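Local coordinates for protein meta cleavage compound hydrolase (Janthinobacterium, PDB 1J1I) that hydrolyses a carbon-carbon bond of the meta-cleavage product in carbazole degradation, yielding anthranilate, as an alpha/beta-hydrolase-fold serine hydrolase, at residues A[59-64]-A[274-279]; A[72-75]-A[81-84]; A[83-88]-A[202-207]; A[133-138]-A[269-274]. All blocks are in the same frame, centred on the assembly; numbering follows the deposited sequence.

Interaction 1: residues A[59-64]-A[274-279]; sequences IPILAR and ATLSFL
Leu276 of helix 268-281 pushes its isobutyl group between Ile61 and Leu62 of the short helix 59-62, and the three side chains carry most of the contact. Its two methyls divide the work. Leu276 CD2 lies 3.6 Å from Leu62 CD2, while Leu276 CD1 turns to Ile61 and stops 3.9 Å from Ile61 CG2. The side chains of Ile61 and Leu276 run nearly perpendicular to one another; Leu62 meets Leu276 at a slant. Ile61 offers this branch because its CG2 stands anti to the backbone N (CG1 at chi1 -57°), on the side facing the later helix. The same Leu62 CD2 also reaches Thr275, 4.2 Å from Thr275 CG2, so one methyl touches two consecutive residues of that helix. Thr275 OG1 is turned to the carbonyl of Phe271 one turn back, leaving its methyl for the contact. Toward the sheet, Leu62 packs on Val68 of strand 67-71, and Leu276 continues onto His65 and Tyr66. Two helices on the same side of the central sheet are thereby joined side by side through branched aliphatic groups alone, which implies an association resting on shape and dispersion, with no directional bond between the segments.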
loop_
_atom_site.group_PDB
_atom_site.type_symbol
_atom_site.label_atom_id
_atom_site.label_comp_id
_atom_site.label_asym_id
_atom_site.label_seq_id
_atom_site.Cartn_x
_atom_site.Cartn_y
_atom_site.Cartn_z
ATOM N N ILE A 59 -12.041 -12.060 -8.616
ATOM C CA ILE A 59 -11.627 -13.421 -8.931
ATOM C C ILE A 59 -10.852 -13.578 -10.244
ATOM O O ILE A 59 -9.776 -14.168 -10.248
ATOM C CB ILE A 59 -12.835 -14.388 -8.936
ATOM C CG1 ILE A 59 -13.457 -14.445 -7.540
ATOM C CG2 ILE A 59 -12.386 -15.792 -9.343
ATOM C CD1 ILE A 59 -14.781 -15.186 -7.484
ATOM N N PRO A 60 -11.373 -13.034 -11.366
ATOM C CA PRO A 60 -10.705 -13.141 -12.670
ATOM C C PRO A 60 -9.273 -12.635 -12.646
ATOM O O PRO A 60 -8.364 -13.261 -13.189
ATOM C CB PRO A 60 -11.589 -12.279 -13.577
ATOM C CG PRO A 60 -12.947 -12.411 -12.937
ATOM C CD PRO A 60 -12.559 -12.173 -11.493
ATOM N N ILE A 61 -9.083 -11.488 -12.011
ATOM C CA ILE A 61 -7.767 -10.881 -11.930
ATOM C C ILE A 61 -6.796 -11.751 -11.141
ATOM O O ILE A 61 -5.691 -12.049 -11.601
ATOM C CB ILE A 61 -7.852 -9.485 -11.276
ATOM C CG1 ILE A 61 -8.828 -8.604 -12.063
ATOM C CG2 ILE A 61 -6.479 -8.847 -11.233
ATOM C CD1 ILE A 61 -9.146 -7.276 -11.395
ATOM N N LEU A 62 -7.208 -12.166 -9.950
ATOM C CA LEU A 62 -6.348 -12.990 -9.116
ATOM C C LEU A 62 -6.093 -14.360 -9.750
ATOM O O LEU A 62 -4.988 -14.895 -9.670
ATOM C CB LEU A 62 -6.970 -13.151 -7.723
ATOM C CG LEU A 62 -7.156 -11.845 -6.941
ATOM C CD1 LEU A 62 -7.802 -12.133 -5.599
ATOM C CD2 LEU A 62 -5.805 -11.165 -6.749
ATOM N N ALA A 63 -7.117 -14.906 -10.395
ATOM C CA ALA A 63 -7.024 -16.218 -11.024
ATOM C C ALA A 63 -5.984 -16.303 -12.144
ATOM O O ALA A 63 -5.647 -17.393 -12.607
ATOM C CB ALA A 63 -8.394 -16.637 -11.546
ATOM N N ARG A 64 -5.475 -15.159 -12.584
ATOM C CA ARG A 64 -4.465 -15.166 -13.631
ATOM C C ARG A 64 -3.134 -15.635 -13.055
ATOM O O ARG A 64 -2.235 -16.038 -13.795
ATOM C CB ARG A 64 -4.289 -13.764 -14.221
ATOM C CG ARG A 64 -4.523 -13.693 -15.719
ATOM C CD ARG A 64 -5.954 -13.306 -16.049
ATOM N NE ARG A 64 -6.224 -11.907 -15.720
ATOM C CZ ARG A 64 -7.360 -11.277 -16.006
ATOM N NH1 ARG A 64 -8.342 -11.917 -16.628
ATOM N NH2 ARG A 64 -7.514 -10.002 -15.669
ATOM N N ALA A 274 -3.203 -4.674 -5.780
ATOM C CA ALA A 274 -2.489 -4.478 -4.526
ATOM C C ALA A 274 -2.279 -5.839 -3.861
ATOM O O ALA A 274 -1.236 -6.095 -3.245
ATOM C CB ALA A 274 -3.288 -3.562 -3.606
ATOM N N THR A 275 -3.277 -6.709 -3.992
ATOM C CA THR A 275 -3.203 -8.047 -3.416
ATOM C C THR A 275 -2.190 -8.902 -4.177
ATOM O O THR A 275 -1.410 -9.633 -3.569
ATOM C CB THR A 275 -4.574 -8.743 -3.447
ATOM O OG1 THR A 275 -5.508 -7.987 -2.663
ATOM C CG2 THR A 275 -4.471 -10.160 -2.883
ATOM N N LEU A 276 -2.204 -8.811 -5.504
ATOM C CA LEU A 276 -1.263 -9.576 -6.317
ATOM C C LEU A 276 0.161 -9.181 -5.956
ATOM O O LEU A 276 1.029 -10.034 -5.787
ATOM C CB LEU A 276 -1.493 -9.315 -7.809
ATOM C CG LEU A 276 -2.728 -9.958 -8.438
ATOM C CD1 LEU A 276 -2.870 -9.504 -9.885
ATOM C CD2 LEU A 276 -2.603 -11.472 -8.363
ATOM N N SER A 277 0.387 -7.879 -5.838
ATOM C CA SER A 277 1.700 -7.348 -5.501
ATOM C C SER A 277 2.156 -7.878 -4.139
ATOM O O SER A 277 3.290 -8.334 -3.985
ATOM C CB SER A 277 1.645 -5.814 -5.495
ATOM O OG SER A 277 2.919 -5.240 -5.266
ATOM N N PHE A 278 1.266 -7.826 -3.154
ATOM C CA PHE A 278 1.584 -8.312 -1.814
ATOM C C PHE A 278 1.942 -9.800 -1.836
ATOM O O PHE A 278 2.968 -10.214 -1.294
ATOM C CB PHE A 278 0.395 -8.083 -0.881
ATOM C CG PHE A 278 0.581 -8.662 0.497
ATOM C CD1 PHE A 278 1.593 -8.196 1.336
ATOM C CD2 PHE A 278 -0.267 -9.661 0.962
ATOM C CE1 PHE A 278 1.751 -8.719 2.622
ATOM C CE2 PHE A 278 -0.117 -10.191 2.248
ATOM C CZ PHE A 278 0.893 -9.718 3.078
ATOM N N LEU A 279 1.096 -10.600 -2.475
ATOM C CA LEU A 279 1.328 -12.037 -2.555
ATOM C C LEU A 279 2.589 -12.420 -3.337
ATOM O O LEU A 279 3.205 -13.446 -3.052
ATOM C CB LEU A 279 0.109 -12.729 -3.172
ATOM C CG LEU A 279 -1.187 -12.606 -2.368
ATOM C CD1 LEU A 279 -2.332 -13.243 -3.143
ATOM C CD2 LEU A 279 -1.013 -13.272 -1.007
#

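Interaction 2: residues A[72-75]-A[81-84]; sequences DMLG and KPDI
Leu74 and Gly75 meet Lys81, Pro82 and Ile84 where the loop between strand 67-71 and helix 88-101 of the alpha/beta-hydrolase fold doubles back on itself. The first segment starts at Asp72, just after the strand ends, whose carboxylate is tied to Arg29 by a salt bridge and to Ser51 by a hydrogen bond. Met73 then turns toward helix 114-126, touching Met115 and Thr119. Leu74 supplies the apolar part of the contact: with CG anti to the backbone N (chi1 173°), its two methyls separate, CD1 lying 4.0 Å from Pro82 CD and CD2 meeting Ile84 CD1 tip to tip at the same separation of 4.0 Å. Ile84 holds its CG1 between backbone N and carbonyl carbon (chi1 67°), which extends CD1 toward the leucine. At Gly75 phi is positive (86°), and a CB there would press on the carbonyl of Leu74. The lysine chain lies alongside this glycine, Lys81 CG 3.7 Å from Gly75 CA, before bending at its last torsion to bring NZ to the carbonyls of Gly77 and Thr79. Cutting Lys81 back to an alanine would probably leave those two carbonyls without their ammonium partner and the Gly75 backbone less covered. The closest approach between the segments is carbon to oxygen, Lys81 CE to Gly75 O at 3.4 Å.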
loop_
_atom_site.group_PDB
_atom_site.type_symbol
_atom_site.label_atom_id
_atom_site.label_comp_id
_atom_site.label_asym_id
_atom_site.label_seq_id
_atom_site.Cartn_x
_atom_site.Cartn_y
_atom_site.Cartn_z
ATOM N N ASP A 72 -17.998 -19.369 1.181
ATOM C CA ASP A 72 -19.113 -18.774 1.915
ATOM C C ASP A 72 -18.955 -19.203 3.370
ATOM O O ASP A 72 -18.798 -20.394 3.659
ATOM C CB ASP A 72 -20.463 -19.285 1.396
ATOM C CG ASP A 72 -20.937 -18.548 0.161
ATOM O OD1 ASP A 72 -20.217 -17.641 -0.324
ATOM O OD2 ASP A 72 -22.039 -18.885 -0.322
ATOM N N MET A 73 -18.981 -18.241 4.286
ATOM C CA MET A 73 -18.851 -18.563 5.698
ATOM C C MET A 73 -20.065 -19.316 6.230
ATOM O O MET A 73 -21.145 -19.296 5.639
ATOM C CB MET A 73 -18.678 -17.294 6.537
ATOM C CG MET A 73 -17.336 -16.585 6.362
ATOM S SD MET A 73 -17.163 -15.230 7.537
ATOM C CE MET A 73 -18.142 -13.966 6.726
ATOM N N LEU A 74 -19.859 -19.976 7.359
ATOM C CA LEU A 74 -20.904 -20.715 8.052
ATOM C C LEU A 74 -22.118 -19.802 8.215
ATOM O O LEU A 74 -21.997 -18.691 8.736
ATOM C CB LEU A 74 -20.387 -21.125 9.433
ATOM C CG LEU A 74 -21.329 -21.781 10.444
ATOM C CD1 LEU A 74 -21.740 -23.165 9.962
ATOM C CD2 LEU A 74 -20.607 -21.870 11.787
ATOM N N GLY A 75 -23.277 -20.269 7.759
ATOM C CA GLY A 75 -24.498 -19.487 7.882
ATOM C C GLY A 75 -24.779 -18.479 6.779
ATOM O O GLY A 75 -25.837 -17.848 6.778
ATOM N N LYS A 81 -26.431 -24.090 7.138
ATOM C CA LYS A 81 -26.915 -23.264 8.230
ATOM C C LYS A 81 -27.564 -24.143 9.291
ATOM O O LYS A 81 -28.785 -24.158 9.438
ATOM C CB LYS A 81 -27.914 -22.248 7.673
ATOM C CG LYS A 81 -27.329 -21.448 6.515
ATOM C CD LYS A 81 -28.345 -20.566 5.829
ATOM C CE LYS A 81 -27.680 -19.765 4.713
ATOM N NZ LYS A 81 -27.039 -20.628 3.678
ATOM N N PRO A 82 -26.748 -24.894 10.044
ATOM C CA PRO A 82 -27.281 -25.771 11.086
ATOM C C PRO A 82 -27.857 -24.992 12.264
ATOM O O PRO A 82 -27.573 -23.805 12.445
ATOM C CB PRO A 82 -26.069 -26.613 11.473
ATOM C CG PRO A 82 -24.935 -25.649 11.298
ATOM C CD PRO A 82 -25.279 -24.984 9.982
ATOM N N ASP A 83 -28.677 -25.663 13.061
ATOM C CA ASP A 83 -29.281 -25.024 14.218
ATOM C C ASP A 83 -28.285 -25.049 15.363
ATOM O O ASP A 83 -28.310 -25.945 16.206
ATOM C CB ASP A 83 -30.562 -25.748 14.619
ATOM C CG ASP A 83 -31.209 -25.137 15.836
ATOM O OD1 ASP A 83 -31.418 -23.903 15.838
ATOM O OD2 ASP A 83 -31.504 -25.888 16.787
ATOM N N ILE A 84 -27.400 -24.056 15.379
ATOM C CA ILE A 84 -26.369 -23.955 16.400
ATOM C C ILE A 84 -26.207 -22.508 16.837
ATOM O O ILE A 84 -26.860 -21.608 16.309
ATOM C CB ILE A 84 -25.001 -24.412 15.864
ATOM C CG1 ILE A 84 -24.512 -23.422 14.801
ATOM C CG2 ILE A 84 -25.105 -25.811 15.276
ATOM C CD1 ILE A 84 -23.129 -23.729 14.259
#

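Interaction 3: residues A[83-88]-A[202-207]; sequences DIEYTQ and MQWIRE
This is an aromatic packing contact between the helical lid and the core domain, in which Trp204 of helix 192-208 lays its indole against the backbone and side chains of the loop that leads into helix 88-101. One face of the ring is covered by Thr87 and Gln88: Thr87 CA stands over its centre, and Thr87 CG2 makes a CH-pi contact 3.8 Å from the centroid of the Trp204 five-membered ring. Gln88 N stands over the six-membered ring, toward its rim, 3.5 Å from Trp204 CZ3, and Gln88 CB lies just beyond that rim, 3.7 Å from Trp204 CH2. At the root of the indole, Tyr86 O approaches Trp204 CB to 3.3 Å. Glu85 arrives at the edge, with OE2 3.9 Å from Trp204 CD1 and the carboxylate plane turned 80° from the ring. The covered loop residues form a helix start of the alpha/beta-hydrolase fold: Thr87 is the N-cap of helix 88-101, its OG1 bonded to the backbone N of Arg90. That hydroxyl sits between backbone N and carbonyl carbon (chi1 68°), which leaves CG2 for the indole. Replacing Trp204 by an alanine would probably open a gap over Thr87 and Gln88 and let this helix start shift more readily. The tip of Gln88 leads away into the interior, where its amide is held by Arg91, Thr119 and Tyr213, about 10 Å from the side chain of Ser114, the probable nucleophile. Among the exposed residues of helix 192-208, Gln203 NE2 hydrogen-bonds Glu207 OE1 at 3.0 Å, one turn on.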
loop_
_atom_site.group_PDB
_atom_site.type_symbol
_atom_site.label_atom_id
_atom_site.label_comp_id
_atom_site.label_asym_id
_atom_site.label_seq_id
_atom_site.Cartn_x
_atom_site.Cartn_y
_atom_site.Cartn_z
ATOM N N ASP A 83 -28.677 -25.663 13.061
ATOM C CA ASP A 83 -29.281 -25.024 14.218
ATOM C C ASP A 83 -28.285 -25.049 15.363
ATOM O O ASP A 83 -28.310 -25.945 16.206
ATOM C CB ASP A 83 -30.562 -25.748 14.619
ATOM C CG ASP A 83 -31.209 -25.137 15.836
ATOM O OD1 ASP A 83 -31.418 -23.903 15.838
ATOM O OD2 ASP A 83 -31.504 -25.888 16.787
ATOM N N ILE A 84 -27.400 -24.056 15.379
ATOM C CA ILE A 84 -26.369 -23.955 16.400
ATOM C C ILE A 84 -26.207 -22.508 16.837
ATOM O O ILE A 84 -26.860 -21.608 16.309
ATOM C CB ILE A 84 -25.001 -24.412 15.864
ATOM C CG1 ILE A 84 -24.512 -23.422 14.801
ATOM C CG2 ILE A 84 -25.105 -25.811 15.276
ATOM C CD1 ILE A 84 -23.129 -23.729 14.259
ATOM N N GLU A 85 -25.331 -22.293 17.813
ATOM C CA GLU A 85 -25.052 -20.943 18.276
ATOM C C GLU A 85 -23.969 -20.437 17.330
ATOM O O GLU A 85 -22.905 -21.040 17.219
ATOM C CB GLU A 85 -24.537 -20.951 19.720
ATOM C CG GLU A 85 -24.158 -19.567 20.232
ATOM C CD GLU A 85 -23.763 -19.558 21.699
ATOM O OE1 GLU A 85 -23.005 -20.456 22.124
ATOM O OE2 GLU A 85 -24.202 -18.640 22.426
ATOM N N TYR A 86 -24.257 -19.346 16.632
ATOM C CA TYR A 86 -23.312 -18.779 15.680
ATOM C C TYR A 86 -22.342 -17.822 16.358
ATOM O O TYR A 86 -22.587 -16.621 16.426
ATOM C CB TYR A 86 -24.073 -18.066 14.556
ATOM C CG TYR A 86 -24.767 -19.011 13.597
ATOM C CD1 TYR A 86 -24.187 -19.342 12.370
ATOM C CD2 TYR A 86 -25.992 -19.596 13.921
ATOM C CE1 TYR A 86 -24.810 -20.231 11.489
ATOM C CE2 TYR A 86 -26.623 -20.492 13.048
ATOM C CZ TYR A 86 -26.025 -20.804 11.836
ATOM O OH TYR A 86 -26.630 -21.697 10.977
ATOM N N THR A 87 -21.241 -18.372 16.862
ATOM C CA THR A 87 -20.216 -17.576 17.536
ATOM C C THR A 87 -19.039 -17.341 16.593
ATOM O O THR A 87 -18.906 -18.024 15.578
ATOM C CB THR A 87 -19.681 -18.302 18.780
ATOM O OG1 THR A 87 -18.934 -19.456 18.371
ATOM C CG2 THR A 87 -20.832 -18.745 19.676
ATOM N N GLN A 88 -18.186 -16.377 16.928
ATOM C CA GLN A 88 -17.016 -16.100 16.101
ATOM C C GLN A 88 -16.129 -17.340 16.147
ATOM O O GLN A 88 -15.489 -17.702 15.164
ATOM C CB GLN A 88 -16.268 -14.876 16.636
ATOM C CG GLN A 88 -15.008 -14.505 15.855
ATOM C CD GLN A 88 -15.250 -14.362 14.363
ATOM O OE1 GLN A 88 -16.359 -14.053 13.924
ATOM N NE2 GLN A 88 -14.204 -14.572 13.576
ATOM N N MET A 202 -26.099 -12.126 13.977
ATOM C CA MET A 202 -26.098 -10.773 14.529
ATOM C C MET A 202 -26.460 -10.732 16.009
ATOM O O MET A 202 -25.987 -9.868 16.749
ATOM C CB MET A 202 -27.055 -9.872 13.741
ATOM C CG MET A 202 -26.651 -9.669 12.289
ATOM S SD MET A 202 -24.883 -9.300 12.128
ATOM C CE MET A 202 -24.790 -7.701 12.914
ATOM N N GLN A 203 -27.294 -11.672 16.439
ATOM C CA GLN A 203 -27.712 -11.737 17.833
ATOM C C GLN A 203 -26.514 -11.982 18.743
ATOM O O GLN A 203 -26.336 -11.291 19.747
ATOM C CB GLN A 203 -28.737 -12.856 18.027
ATOM C CG GLN A 203 -29.323 -12.917 19.428
ATOM C CD GLN A 203 -30.247 -14.100 19.617
ATOM O OE1 GLN A 203 -31.007 -14.451 18.717
ATOM N NE2 GLN A 203 -30.197 -14.715 20.796
ATOM N N TRP A 204 -25.693 -12.968 18.392
ATOM C CA TRP A 204 -24.517 -13.280 19.193
ATOM C C TRP A 204 -23.575 -12.081 19.255
ATOM O O TRP A 204 -23.073 -11.730 20.316
ATOM C CB TRP A 204 -23.760 -14.474 18.610
ATOM C CG TRP A 204 -22.577 -14.846 19.437
ATOM C CD1 TRP A 204 -22.574 -15.624 20.567
ATOM C CD2 TRP A 204 -21.229 -14.400 19.255
ATOM N NE1 TRP A 204 -21.308 -15.687 21.093
ATOM C CE2 TRP A 204 -20.457 -14.943 20.306
ATOM C CE3 TRP A 204 -20.591 -13.590 18.301
ATOM C CZ2 TRP A 204 -19.083 -14.708 20.438
ATOM C CZ3 TRP A 204 -19.219 -13.351 18.428
ATOM C CH2 TRP A 204 -18.484 -13.910 19.487
ATOM N N ILE A 205 -23.326 -11.464 18.107
ATOM C CA ILE A 205 -22.442 -10.306 18.048
ATOM C C ILE A 205 -23.000 -9.205 18.955
ATOM O O ILE A 205 -22.282 -8.606 19.751
ATOM C CB ILE A 205 -22.332 -9.787 16.597
ATOM C CG1 ILE A 205 -21.560 -10.804 15.750
ATOM C CG2 ILE A 205 -21.654 -8.430 16.570
ATOM C CD1 ILE A 205 -21.508 -10.466 14.280
ATOM N N ARG A 206 -24.299 -8.972 18.830
ATOM C CA ARG A 206 -25.006 -7.957 19.605
ATOM C C ARG A 206 -24.836 -8.197 21.107
ATOM O O ARG A 206 -24.608 -7.260 21.880
ATOM C CB ARG A 206 -26.490 -8.003 19.237
ATOM C CG ARG A 206 -27.167 -6.664 19.023
ATOM C CD ARG A 206 -27.292 -5.869 20.304
ATOM N NE ARG A 206 -28.432 -4.955 20.251
ATOM C CZ ARG A 206 -29.701 -5.332 20.388
ATOM N NH1 ARG A 206 -30.001 -6.608 20.590
ATOM N NH2 ARG A 206 -30.676 -4.431 20.327
ATOM N N GLU A 207 -24.944 -9.459 21.509
ATOM C CA GLU A 207 -24.828 -9.846 22.910
ATOM C C GLU A 207 -23.407 -9.753 23.460
ATOM O O GLU A 207 -23.200 -9.829 24.674
ATOM C CB GLU A 207 -25.395 -11.260 23.101
ATOM C CG GLU A 207 -26.898 -11.321 22.831
ATOM C CD GLU A 207 -27.468 -12.732 22.807
ATOM O OE1 GLU A 207 -28.700 -12.856 22.638
ATOM O OE2 GLU A 207 -26.698 -13.709 22.947
#

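Interaction 4: residues A[133-138]-A[269-274]; sequences ALVLMG and EDFANA
Strand 131-137 and helix 268-281 face each other at a sheet-to-helix distance, their nearest CA pairs being Met137 with Phe271 at 9.4 Å and Val135 with Ala274 at 10.3 Å. The alternation of the strand turns Val135 and Met137 toward the helix and Leu136 away, while the helix bridges the gap chiefly with one large residue, Phe271. Its CG is anti to the backbone N (chi1 175°), which sends the ring from the helix toward the sheet. Met137 folds against the CE1-CZ end of that ring: its chain bends at chi2 and chi3 and brings CE back to 3.5 Å from Phe271 CZ, while CG lies 3.8 Å from Phe271 CE1. The sulfur takes part in a Met-aromatic contact, SD standing 4.7 Å from the centroid of the Phe271 ring in an oblique position, 33° off the ring normal. Val135 adds a looser touch from CG1 to Phe271 CZ, 4.3 Å apart. Val111 of the neighbouring strand 108-113 and Met264 of helix 263-266 also pack on the phenylalanine, placing it in the layer between the central sheet and the helices on this side of the alpha/beta-hydrolase fold. Met137 lies about 8 Å, side chain to side chain, from both Ser114 and Asp233, probable members of the catalytic triad. Nearby on the helix, Asp270 faces elsewhere, hydrogen-bonded to Tyr254 of its own chain and to Trp252 of the second subunit. With only aliphatic carbon, a polarisable thioether and a phenyl ring meeting, the contact implies cohesion by dispersion in a buried setting.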
loop_
_atom_site.group_PDB
_atom_site.type_symbol
_atom_site.label_atom_id
_atom_site.label_comp_id
_atom_site.label_asym_id
_atom_site.label_seq_id
_atom_site.Cartn_x
_atom_site.Cartn_y
_atom_site.Cartn_z
ATOM N N ALA A 133 -0.120 -16.206 4.234
ATOM C CA ALA A 133 -0.280 -14.748 4.235
ATOM C C ALA A 133 -1.721 -14.384 4.551
ATOM O O ALA A 133 -2.637 -15.173 4.303
ATOM C CB ALA A 133 0.114 -14.167 2.876
ATOM N N LEU A 134 -1.913 -13.182 5.088
ATOM C CA LEU A 134 -3.234 -12.692 5.465
ATOM C C LEU A 134 -3.493 -11.272 4.959
ATOM O O LEU A 134 -2.633 -10.402 5.064
ATOM C CB LEU A 134 -3.372 -12.693 6.987
ATOM C CG LEU A 134 -4.646 -12.088 7.586
ATOM C CD1 LEU A 134 -5.842 -12.980 7.280
ATOM C CD2 LEU A 134 -4.474 -11.934 9.091
ATOM N N VAL A 135 -4.683 -11.046 4.418
ATOM C CA VAL A 135 -5.063 -9.720 3.931
ATOM C C VAL A 135 -6.318 -9.307 4.680
ATOM O O VAL A 135 -7.344 -9.972 4.588
ATOM C CB VAL A 135 -5.361 -9.734 2.416
ATOM C CG1 VAL A 135 -5.840 -8.348 1.960
ATOM C CG2 VAL A 135 -4.110 -10.147 1.646
ATOM N N LEU A 136 -6.222 -8.226 5.446
ATOM C CA LEU A 136 -7.350 -7.731 6.214
ATOM C C LEU A 136 -7.842 -6.477 5.505
ATOM O O LEU A 136 -7.112 -5.498 5.370
ATOM C CB LEU A 136 -6.911 -7.411 7.641
ATOM C CG LEU A 136 -6.316 -8.600 8.400
ATOM C CD1 LEU A 136 -5.689 -8.105 9.692
ATOM C CD2 LEU A 136 -7.403 -9.645 8.679
ATOM N N MET A 137 -9.084 -6.522 5.047
ATOM C CA MET A 137 -9.657 -5.411 4.300
ATOM C C MET A 137 -10.874 -4.870 5.033
ATOM O O MET A 137 -11.923 -5.516 5.060
ATOM C CB MET A 137 -10.046 -5.917 2.908
ATOM C CG MET A 137 -10.476 -4.853 1.923
ATOM S SD MET A 137 -11.922 -5.368 0.993
ATOM C CE MET A 137 -11.477 -7.058 0.484
ATOM N N GLY A 138 -10.733 -3.683 5.622
ATOM C CA GLY A 138 -11.834 -3.095 6.366
ATOM C C GLY A 138 -12.285 -4.131 7.374
ATOM O O GLY A 138 -13.457 -4.201 7.758
ATOM N N GLU A 269 -10.099 -3.479 -9.479
ATOM C CA GLU A 269 -8.782 -3.523 -10.111
ATOM C C GLU A 269 -7.689 -3.073 -9.147
ATOM O O GLU A 269 -6.623 -3.691 -9.055
ATOM C CB GLU A 269 -8.763 -2.636 -11.354
ATOM C CG GLU A 269 -9.594 -3.173 -12.505
ATOM C CD GLU A 269 -8.739 -3.610 -13.681
ATOM O OE1 GLU A 269 -8.087 -2.740 -14.303
ATOM O OE2 GLU A 269 -8.714 -4.824 -13.982
ATOM N N ASP A 270 -7.962 -1.986 -8.436
ATOM C CA ASP A 270 -7.011 -1.445 -7.479
ATOM C C ASP A 270 -6.741 -2.484 -6.392
ATOM O O ASP A 270 -5.594 -2.818 -6.109
ATOM C CB ASP A 270 -7.569 -0.155 -6.863
ATOM C CG ASP A 270 -6.571 0.539 -5.943
ATOM O OD1 ASP A 270 -6.866 1.655 -5.469
ATOM O OD2 ASP A 270 -5.495 -0.034 -5.692
ATOM N N PHE A 271 -7.803 -3.008 -5.793
ATOM C CA PHE A 271 -7.649 -4.002 -4.740
ATOM C C PHE A 271 -6.942 -5.276 -5.196
ATOM O O PHE A 271 -6.054 -5.778 -4.503
ATOM C CB PHE A 271 -9.007 -4.394 -4.156
ATOM C CG PHE A 271 -8.911 -5.493 -3.145
ATOM C CD1 PHE A 271 -8.576 -5.212 -1.821
ATOM C CD2 PHE A 271 -9.065 -6.821 -3.532
ATOM C CE1 PHE A 271 -8.385 -6.239 -0.900
ATOM C CE2 PHE A 271 -8.876 -7.853 -2.617
ATOM C CZ PHE A 271 -8.536 -7.560 -1.299
ATOM N N ALA A 272 -7.357 -5.806 -6.343
ATOM C CA ALA A 272 -6.781 -7.033 -6.879
ATOM C C ALA A 272 -5.292 -6.898 -7.146
ATOM O O ALA A 272 -4.517 -7.806 -6.849
ATOM C CB ALA A 272 -7.507 -7.439 -8.165
ATOM N N ASN A 273 -4.900 -5.768 -7.723
ATOM C CA ASN A 273 -3.500 -5.521 -8.033
ATOM C C ASN A 273 -2.661 -5.366 -6.775
ATOM O O ASN A 273 -1.543 -5.866 -6.708
ATOM C CB ASN A 273 -3.367 -4.277 -8.913
ATOM C CG ASN A 273 -3.451 -4.605 -10.391
ATOM O OD1 ASN A 273 -4.322 -5.358 -10.827
ATOM N ND2 ASN A 273 -2.543 -4.035 -11.172
ATOM N N ALA A 274 -3.203 -4.674 -5.780
ATOM C CA ALA A 274 -2.489 -4.478 -4.526
ATOM C C ALA A 274 -2.279 -5.839 -3.861
ATOM O O ALA A 274 -1.236 -6.095 -3.245
ATOM C CB ALA A 274 -3.288 -3.562 -3.606
#

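Interactions 1 and 4 share helix 268-281 and lie on the same side of the chain's centre, their centres 8 Å apart; Ile61 packs on Ala272, joining the two. Interaction 4 is fully buried, sheet against helix, whereas interaction 1 is partly buried, helix beside helix, and both adjoin the second subunit. Interactions 2 and 3 lie on the opposite side of the centre, share Asp83 and Ile84, and meet where Tyr86 touches Leu74 and Gly75. These two, partly buried, mix apolar packing with backbone carbonyls and charged side chains, while 1 and 4 are apolar across their segments, with sulfur-aromatic packing added in the core.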